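PDB 6W1W: motility-associated killing factor MakB from Vibrio cholerae serotype O1, which serves as one component of a three-part cytotoxin that resembles the alpha-pore-forming toxins and probably acts together with its partners on target-cell membranes. Local coordinates for residues D18-Y29 with M269-L280. Sequence-based numbering, arbitrary orientation.
Sequences DVYTDFLGISNY and MSEEFLKIDDSL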
ATOM      1  N   ASP A  18       2.077  10.414  -2.116  1.00125.30           N
ATOM      2  CA  ASP A  18       1.851   9.400  -3.140  1.00131.84           C
ATOM      3  C   ASP A  18       2.682   8.147  -2.896  1.00132.82           C
ATOM      4  O   ASP A  18       2.214   7.039  -3.177  1.00135.69           O
ATOM      5  CB  ASP A  18       2.137   9.975  -4.528  1.00132.05           C
ATOM      6  CG  ASP A  18       0.923  10.650  -5.141  1.00134.97           C
ATOM      7  OD1 ASP A  18      -0.080  10.839  -4.419  1.00134.84           O
ATOM      8  OD2 ASP A  18       0.964  10.980  -6.343  1.00134.79           O
ATOM      9  N   VAL A  19       3.903   8.289  -2.375  1.00132.04           N
ATOM     10  CA  VAL A  19       4.678   7.101  -2.025  1.00130.24           C
ATOM     11  C   VAL A  19       4.212   6.501  -0.707  1.00126.10           C
ATOM     12  O   VAL A  19       4.417   5.303  -0.473  1.00131.73           O
ATOM     13  CB  VAL A  19       6.185   7.405  -1.970  1.00123.33           C
ATOM     14  CG1 VAL A  19       6.679   7.918  -3.317  1.00115.25           C
ATOM     15  CG2 VAL A  19       6.498   8.400  -0.864  1.00116.00           C
ATOM     16  N   TYR A  20       3.586   7.302   0.158  1.00112.01           N
ATOM     17  CA  TYR A  20       2.966   6.766   1.366  1.00123.38           C
ATOM     18  C   TYR A  20       1.687   6.013   1.025  1.00130.12           C
ATOM     19  O   TYR A  20       1.453   4.905   1.523  1.00131.15           O
ATOM     20  CB  TYR A  20       2.690   7.904   2.350  1.00131.98           C
ATOM     21  CG  TYR A  20       1.997   7.504   3.639  1.00129.39           C
ATOM     22  CD1 TYR A  20       2.423   6.408   4.378  1.00130.50           C
ATOM     23  CD2 TYR A  20       0.936   8.252   4.134  1.00128.38           C
ATOM     24  CE1 TYR A  20       1.794   6.057   5.566  1.00138.96           C
ATOM     25  CE2 TYR A  20       0.304   7.911   5.317  1.00135.83           C
ATOM     26  CZ  TYR A  20       0.733   6.815   6.030  1.00134.29           C
ATOM     27  OH  TYR A  20       0.097   6.482   7.209  1.00107.31           O
ATOM     28  N   THR A  21       0.846   6.603   0.169  1.00128.02           N
ATOM     29  CA  THR A  21      -0.361   5.923  -0.293  1.00124.77           C
ATOM     30  C   THR A  21      -0.022   4.594  -0.956  1.00139.05           C
ATOM     31  O   THR A  21      -0.615   3.556  -0.639  1.00145.53           O
ATOM     32  CB  THR A  21      -1.132   6.826  -1.260  1.00122.21           C
ATOM     33  OG1 THR A  21      -1.730   7.908  -0.534  1.00123.80           O
ATOM     34  CG2 THR A  21      -2.215   6.037  -2.001  1.00116.29           C
ATOM     35  N   ASP A  22       0.949   4.605  -1.874  1.00140.29           N
ATOM     36  CA  ASP A  22       1.364   3.375  -2.539  1.00142.46           C
ATOM     37  C   ASP A  22       2.087   2.418  -1.605  1.00129.70           C
ATOM     38  O   ASP A  22       2.261   1.248  -1.957  1.00118.90           O
ATOM     39  CB  ASP A  22       2.249   3.699  -3.742  1.00153.53           C
ATOM     40  CG  ASP A  22       1.467   4.307  -4.884  1.00165.80           C
ATOM     41  OD1 ASP A  22       1.837   5.406  -5.353  1.00165.45           O
ATOM     42  OD2 ASP A  22       0.461   3.692  -5.297  1.00171.01           O
ATOM     43  N   PHE A  23       2.510   2.882  -0.431  1.00125.46           N
ATOM     44  CA  PHE A  23       3.038   1.969   0.575  1.00124.61           C
ATOM     45  C   PHE A  23       1.909   1.298   1.346  1.00141.66           C
ATOM     46  O   PHE A  23       1.937   0.083   1.570  1.00153.68           O
ATOM     47  CB  PHE A  23       3.960   2.717   1.537  1.00123.32           C
ATOM     48  CG  PHE A  23       5.302   2.075   1.711  1.00137.96           C
ATOM     49  CD1 PHE A  23       5.455   0.959   2.522  1.00147.73           C
ATOM     50  CD2 PHE A  23       6.418   2.590   1.068  1.00132.57           C
ATOM     51  CE1 PHE A  23       6.698   0.371   2.681  1.00161.10           C
ATOM     52  CE2 PHE A  23       7.660   2.006   1.225  1.00138.41           C
ATOM     53  CZ  PHE A  23       7.801   0.897   2.029  1.00157.47           C
ATOM     54  N   LEU A  24       0.907   2.083   1.756  1.00129.08           N
ATOM     55  CA  LEU A  24      -0.205   1.546   2.536  1.00106.28           C
ATOM     56  C   LEU A  24      -0.995   0.523   1.731  1.00121.09           C
ATOM     57  O   LEU A  24      -1.247  -0.594   2.199  1.00141.51           O
ATOM     58  CB  LEU A  24      -1.114   2.685   2.999  1.00 95.47           C
ATOM     59  CG  LEU A  24      -0.454   3.736   3.890  1.00109.87           C
ATOM     60  CD1 LEU A  24      -1.204   5.054   3.797  1.00109.94           C
ATOM     61  CD2 LEU A  24      -0.386   3.247   5.330  1.00103.31           C
ATOM     62  N   GLY A  25      -1.397   0.891   0.509  1.00109.85           N
ATOM     63  CA  GLY A  25      -2.120  -0.035  -0.349  1.00119.36           C
ATOM     64  C   GLY A  25      -1.339  -1.293  -0.659  1.00121.66           C
ATOM     65  O   GLY A  25      -1.920  -2.292  -1.104  1.00113.77           O
ATOM     66  N   ILE A  26      -0.032  -1.268  -0.431  1.00119.41           N
ATOM     67  CA  ILE A  26       0.826  -2.426  -0.626  1.00121.30           C
ATOM     68  C   ILE A  26       1.092  -3.148   0.688  1.00124.28           C
ATOM     69  O   ILE A  26       1.120  -4.379   0.732  1.00128.32           O
ATOM     70  CB  ILE A  26       2.146  -1.986  -1.302  1.00134.37           C
ATOM     71  CG1 ILE A  26       2.047  -2.073  -2.834  1.00148.56           C
ATOM     72  CG2 ILE A  26       3.351  -2.783  -0.784  1.00111.76           C
ATOM     73  CD1 ILE A  26       0.957  -1.243  -3.465  1.00145.81           C
ATOM     74  N   SER A  27       1.249  -2.386   1.773  1.00127.85           N
ATOM     75  CA  SER A  27       1.630  -2.963   3.058  1.00133.24           C
ATOM     76  C   SER A  27       0.563  -3.887   3.629  1.00115.04           C
ATOM     77  O   SER A  27       0.874  -4.711   4.499  1.00116.02           O
ATOM     78  CB  SER A  27       1.939  -1.854   4.068  1.00146.83           C
ATOM     79  OG  SER A  27       0.789  -1.072   4.342  1.00165.24           O
ATOM     80  N   ASN A  28      -0.678  -3.783   3.166  0.61100.89           N
ATOM     81  CA  ASN A  28      -1.731  -4.677   3.623  0.61106.39           C
ATOM     82  C   ASN A  28      -2.074  -5.754   2.602  0.61103.46           C
ATOM     83  O   ASN A  28      -2.863  -6.652   2.909  0.61100.43           O
ATOM     84  CB  ASN A  28      -2.980  -3.873   4.004  0.61111.43           C
ATOM     85  CG  ASN A  28      -2.836  -3.195   5.358  0.61101.28           C
ATOM     86  OD1 ASN A  28      -2.971  -3.835   6.401  0.61 92.95           O
ATOM     87  ND2 ASN A  28      -2.550  -1.895   5.346  0.61 80.25           N
ATOM     88  N   TYR A  29      -1.489  -5.697   1.402  1.00117.92           N
ATOM     89  CA  TYR A  29      -1.540  -6.857   0.518  1.00112.93           C
ATOM     90  C   TYR A  29      -0.811  -8.033   1.152  1.00107.63           C
ATOM     91  O   TYR A  29      -1.190  -9.193   0.944  1.00 78.07           O
ATOM     92  CB  TYR A  29      -0.931  -6.532  -0.844  1.00 94.63           C
ATOM     93  CG  TYR A  29      -0.853  -7.724  -1.772  1.00 81.00           C
ATOM     94  CD1 TYR A  29      -1.937  -8.087  -2.560  1.00 82.98           C
ATOM     95  CD2 TYR A  29       0.309  -8.486  -1.868  1.00105.65           C
ATOM     96  CE1 TYR A  29      -1.874  -9.176  -3.410  1.00107.95           C
ATOM     97  CE2 TYR A  29       0.384  -9.579  -2.713  1.00 81.74           C
ATOM     98  CZ  TYR A  29      -0.711  -9.919  -3.484  1.00112.67           C
ATOM     99  OH  TYR A  29      -0.649 -11.003  -4.332  1.00101.90           O
ATOM    100  N   MET A 269      -5.713  -5.864  -6.348  1.00 87.83           N
ATOM    101  CA  MET A 269      -4.910  -5.307  -5.266  1.00 87.23           C
ATOM    102  C   MET A 269      -3.448  -5.185  -5.677  1.00112.52           C
ATOM    103  O   MET A 269      -2.791  -4.186  -5.360  1.00102.04           O
ATOM    104  CB  MET A 269      -5.042  -6.176  -4.017  1.00 81.47           C
ATOM    105  CG  MET A 269      -4.977  -5.427  -2.696  1.00 92.31           C
ATOM    106  SD  MET A 269      -5.436  -6.498  -1.304  1.00112.11           S
ATOM    107  CE  MET A 269      -6.806  -7.429  -1.999  1.00 79.61           C
ATOM    108  N   SER A 270      -2.918  -6.197  -6.379  1.00120.32           N
ATOM    109  CA  SER A 270      -1.514  -6.172  -6.771  1.00104.33           C
ATOM    110  C   SER A 270      -1.230  -5.093  -7.803  1.00102.27           C
ATOM    111  O   SER A 270      -0.116  -4.563  -7.843  1.00105.63           O
ATOM    112  CB  SER A 270      -1.086  -7.533  -7.317  1.00104.47           C
ATOM    113  OG  SER A 270      -0.996  -8.493  -6.280  1.00117.29           O
ATOM    114  N   GLU A 271      -2.212  -4.748  -8.644  1.00 97.28           N
ATOM    115  CA  GLU A 271      -1.984  -3.710  -9.645  1.00107.66           C
ATOM    116  C   GLU A 271      -1.761  -2.334  -9.031  1.00110.41           C
ATOM    117  O   GLU A 271      -1.407  -1.402  -9.760  1.00108.86           O
ATOM    118  CB  GLU A 271      -3.148  -3.659 -10.636  1.00102.52           C
ATOM    119  CG  GLU A 271      -3.454  -4.981 -11.330  1.00120.34           C
ATOM    120  CD  GLU A 271      -2.308  -5.501 -12.194  1.00137.41           C
ATOM    121  OE1 GLU A 271      -1.372  -4.732 -12.504  1.00136.16           O
ATOM    122  OE2 GLU A 271      -2.353  -6.692 -12.573  1.00135.93           O
ATOM    123  N   GLU A 272      -1.958  -2.181  -7.719  1.00105.62           N
ATOM    124  CA  GLU A 272      -1.571  -0.959  -7.032  1.00120.46           C
ATOM    125  C   GLU A 272      -0.066  -0.867  -6.822  1.00134.40           C
ATOM    126  O   GLU A 272       0.433   0.222  -6.517  1.00145.34           O
ATOM    127  CB  GLU A 272      -2.299  -0.855  -5.688  1.00135.46           C
ATOM    128  CG  GLU A 272      -3.826  -0.876  -5.806  1.00150.76           C
ATOM    129  CD  GLU A 272      -4.371   0.232  -6.698  1.00139.10           C
ATOM    130  OE1 GLU A 272      -4.015   1.410  -6.476  1.00125.57           O
ATOM    131  OE2 GLU A 272      -5.147  -0.078  -7.627  1.00128.44           O
ATOM    132  N   PHE A 273       0.660  -1.979  -6.980  1.00128.77           N
ATOM    133  CA  PHE A 273       2.119  -1.924  -6.981  1.00126.00           C
ATOM    134  C   PHE A 273       2.639  -1.076  -8.136  1.00123.96           C
ATOM    135  O   PHE A 273       3.638  -0.362  -7.989  1.00119.38           O
ATOM    136  CB  PHE A 273       2.710  -3.332  -7.079  1.00129.16           C
ATOM    137  CG  PHE A 273       2.708  -4.104  -5.788  1.00130.09           C
ATOM    138  CD1 PHE A 273       1.591  -4.830  -5.394  1.00126.97           C
ATOM    139  CD2 PHE A 273       3.840  -4.139  -4.988  1.00124.09           C
ATOM    140  CE1 PHE A 273       1.592  -5.557  -4.214  1.00129.20           C
ATOM    141  CE2 PHE A 273       3.850  -4.864  -3.804  1.00129.02           C
ATOM    142  CZ  PHE A 273       2.722  -5.574  -3.416  1.00137.02           C
ATOM    143  N   LEU A 274       1.978  -1.148  -9.296  1.00111.03           N
ATOM    144  CA  LEU A 274       2.482  -0.481 -10.492  1.00112.79           C
ATOM    145  C   LEU A 274       2.531   1.034 -10.346  1.00125.30           C
ATOM    146  O   LEU A 274       3.268   1.692 -11.089  1.00129.79           O
ATOM    147  CB  LEU A 274       1.627  -0.854 -11.704  1.00111.00           C
ATOM    148  CG  LEU A 274       1.826  -2.256 -12.285  1.00116.23           C
ATOM    149  CD1 LEU A 274       0.850  -2.501 -13.423  1.00108.02           C
ATOM    150  CD2 LEU A 274       3.259  -2.441 -12.756  1.00109.81           C
ATOM    151  N   LYS A 275       1.763   1.604  -9.414  1.00130.56           N
ATOM    152  CA  LYS A 275       1.820   3.042  -9.186  1.00138.52           C
ATOM    153  C   LYS A 275       3.119   3.458  -8.502  1.00139.16           C
ATOM    154  O   LYS A 275       3.498   4.632  -8.578  1.00135.39           O
ATOM    155  CB  LYS A 275       0.604   3.483  -8.366  1.00146.53           C
ATOM    156  CG  LYS A 275       0.359   4.991  -8.329  1.00154.19           C
ATOM    157  CD  LYS A 275      -0.742   5.427  -9.299  1.00155.15           C
ATOM    158  CE  LYS A 275      -0.258   5.479 -10.747  1.00151.95           C
ATOM    159  NZ  LYS A 275       0.865   6.441 -10.943  1.00138.75           N
ATOM    160  N   ILE A 276       3.812   2.521  -7.848  1.00148.01           N
ATOM    161  CA  ILE A 276       5.124   2.822  -7.279  1.00143.28           C
ATOM    162  C   ILE A 276       6.113   3.174  -8.381  1.00138.82           C
ATOM    163  O   ILE A 276       6.963   4.058  -8.216  1.00139.13           O
ATOM    164  CB  ILE A 276       5.621   1.641  -6.420  1.00133.92           C
ATOM    165  CG1 ILE A 276       5.252   1.855  -4.952  1.00127.82           C
ATOM    166  CG2 ILE A 276       7.127   1.433  -6.569  1.00132.97           C
ATOM    167  CD1 ILE A 276       5.941   3.045  -4.322  1.00134.14           C
ATOM    168  N   ASP A 277       5.998   2.515  -9.537  1.00135.18           N
ATOM    169  CA  ASP A 277       6.860   2.798 -10.679  1.00137.19           C
ATOM    170  C   ASP A 277       6.663   4.199 -11.248  1.00136.06           C
ATOM    171  O   ASP A 277       7.299   4.532 -12.255  1.00129.12           O
ATOM    172  CB  ASP A 277       6.635   1.749 -11.770  1.00139.37           C
ATOM    173  CG  ASP A 277       7.120   0.371 -11.358  1.00149.61           C
ATOM    174  OD1 ASP A 277       7.503   0.202 -10.181  1.00152.97           O
ATOM    175  OD2 ASP A 277       7.126  -0.541 -12.213  1.00146.69           O
ATOM    176  N   ASP A 278       5.803   5.017 -10.640  1.00138.85           N
ATOM    177  CA  ASP A 278       5.662   6.428 -10.974  1.00140.05           C
ATOM    178  C   ASP A 278       5.932   7.358  -9.801  1.00130.34           C
ATOM    179  O   ASP A 278       6.386   8.483 -10.021  1.00134.94           O
ATOM    180  CB  ASP A 278       4.253   6.717 -11.517  1.00149.71           C
ATOM    181  CG  ASP A 278       3.981   6.025 -12.838  1.00157.04           C
ATOM    182  OD1 ASP A 278       4.803   6.164 -13.771  1.00155.70           O
ATOM    183  OD2 ASP A 278       2.940   5.340 -12.939  1.00155.86           O
ATOM    184  N   SER A 279       5.680   6.916  -8.568  1.00120.56           N
ATOM    185  CA  SER A 279       5.838   7.750  -7.381  1.00121.35           C
ATOM    186  C   SER A 279       7.263   7.724  -6.834  1.00125.67           C
ATOM    187  O   SER A 279       7.821   8.774  -6.498  1.00117.60           O
ATOM    188  CB  SER A 279       4.849   7.309  -6.298  1.00120.05           C
ATOM    189  OG  SER A 279       5.062   5.957  -5.929  1.00127.19           O
ATOM    190  N   LEU A 280       7.859   6.537  -6.719  1.00132.03           N
ATOM    191  CA  LEU A 280       9.246   6.457  -6.263  1.00117.14           C
ATOM    192  C   LEU A 280      10.223   7.135  -7.215  1.00107.55           C
ATOM    193  O   LEU A 280      11.086   7.890  -6.737  1.00123.50           O
ATOM    194  CB  LEU A 280       9.641   4.997  -6.011  1.00107.11           C
ATOM    195  CG  LEU A 280       9.478   4.509  -4.567  1.00111.23           C
ATOM    196  CD1 LEU A 280      10.134   3.150  -4.357  1.00113.41           C
ATOM    197  CD2 LEU A 280      10.039   5.527  -3.588  1.00106.69           C
TER
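Ile26 lays its CG1 on the ring of Phe273, 3.4 Å from the ring centroid and only 8° off the normal, a CH-pi contact at the middle of the long helical bundle that resembles alpha-pore-forming toxins. Residues 18-29 of helix 9-35 run roughly antiparallel to residues 276-280 of helix 276-302, which follow a type I turn from Ser270 to Phe273. A branched aliphatic suits Ile26: CG2 also touches the ring, while CD1 reaches over to the backbone of Glu272. The Phe273 ring serves two neighbours, since its edge points at the face of Tyr29 in an offset T-shaped pair, planes at 90° and centroids 5.7 Å apart. Chi1 of 175° sets Tyr29 CG anti to the backbone N, and the ring turns its edge to Met269, whose flexible, unbranched chain can follow it: CB lies 3.9 Å from Tyr29 CD1, and the sulfur makes a Met-aromatic contact. A tyrosine adds a hydroxyl, which gives a weak hydrogen bond to Glu139 of helix 100-151; Ser270 OG bonds to the same carboxylate. Leu58 and Met62 of helix 46-66 also pack against Tyr29.

Toward the other end, the small Ser279 faces Val19 where their CA atoms come to 5.5 Å. Val19 CG1 lies against Ser279 CB and comes within 4.1 Å of Leu280 CD2. Asp22 is buried, short enough to set CB against Ile276 CG1 and its carboxylate beside the aliphatic start of Lys275, whose ammonium instead forms a salt bridge with Asp278. Ser279 OG lies 3.3 Å from Asp22 OD1, at most a weak hydrogen bond, since the one proton may go to Lys275 O instead.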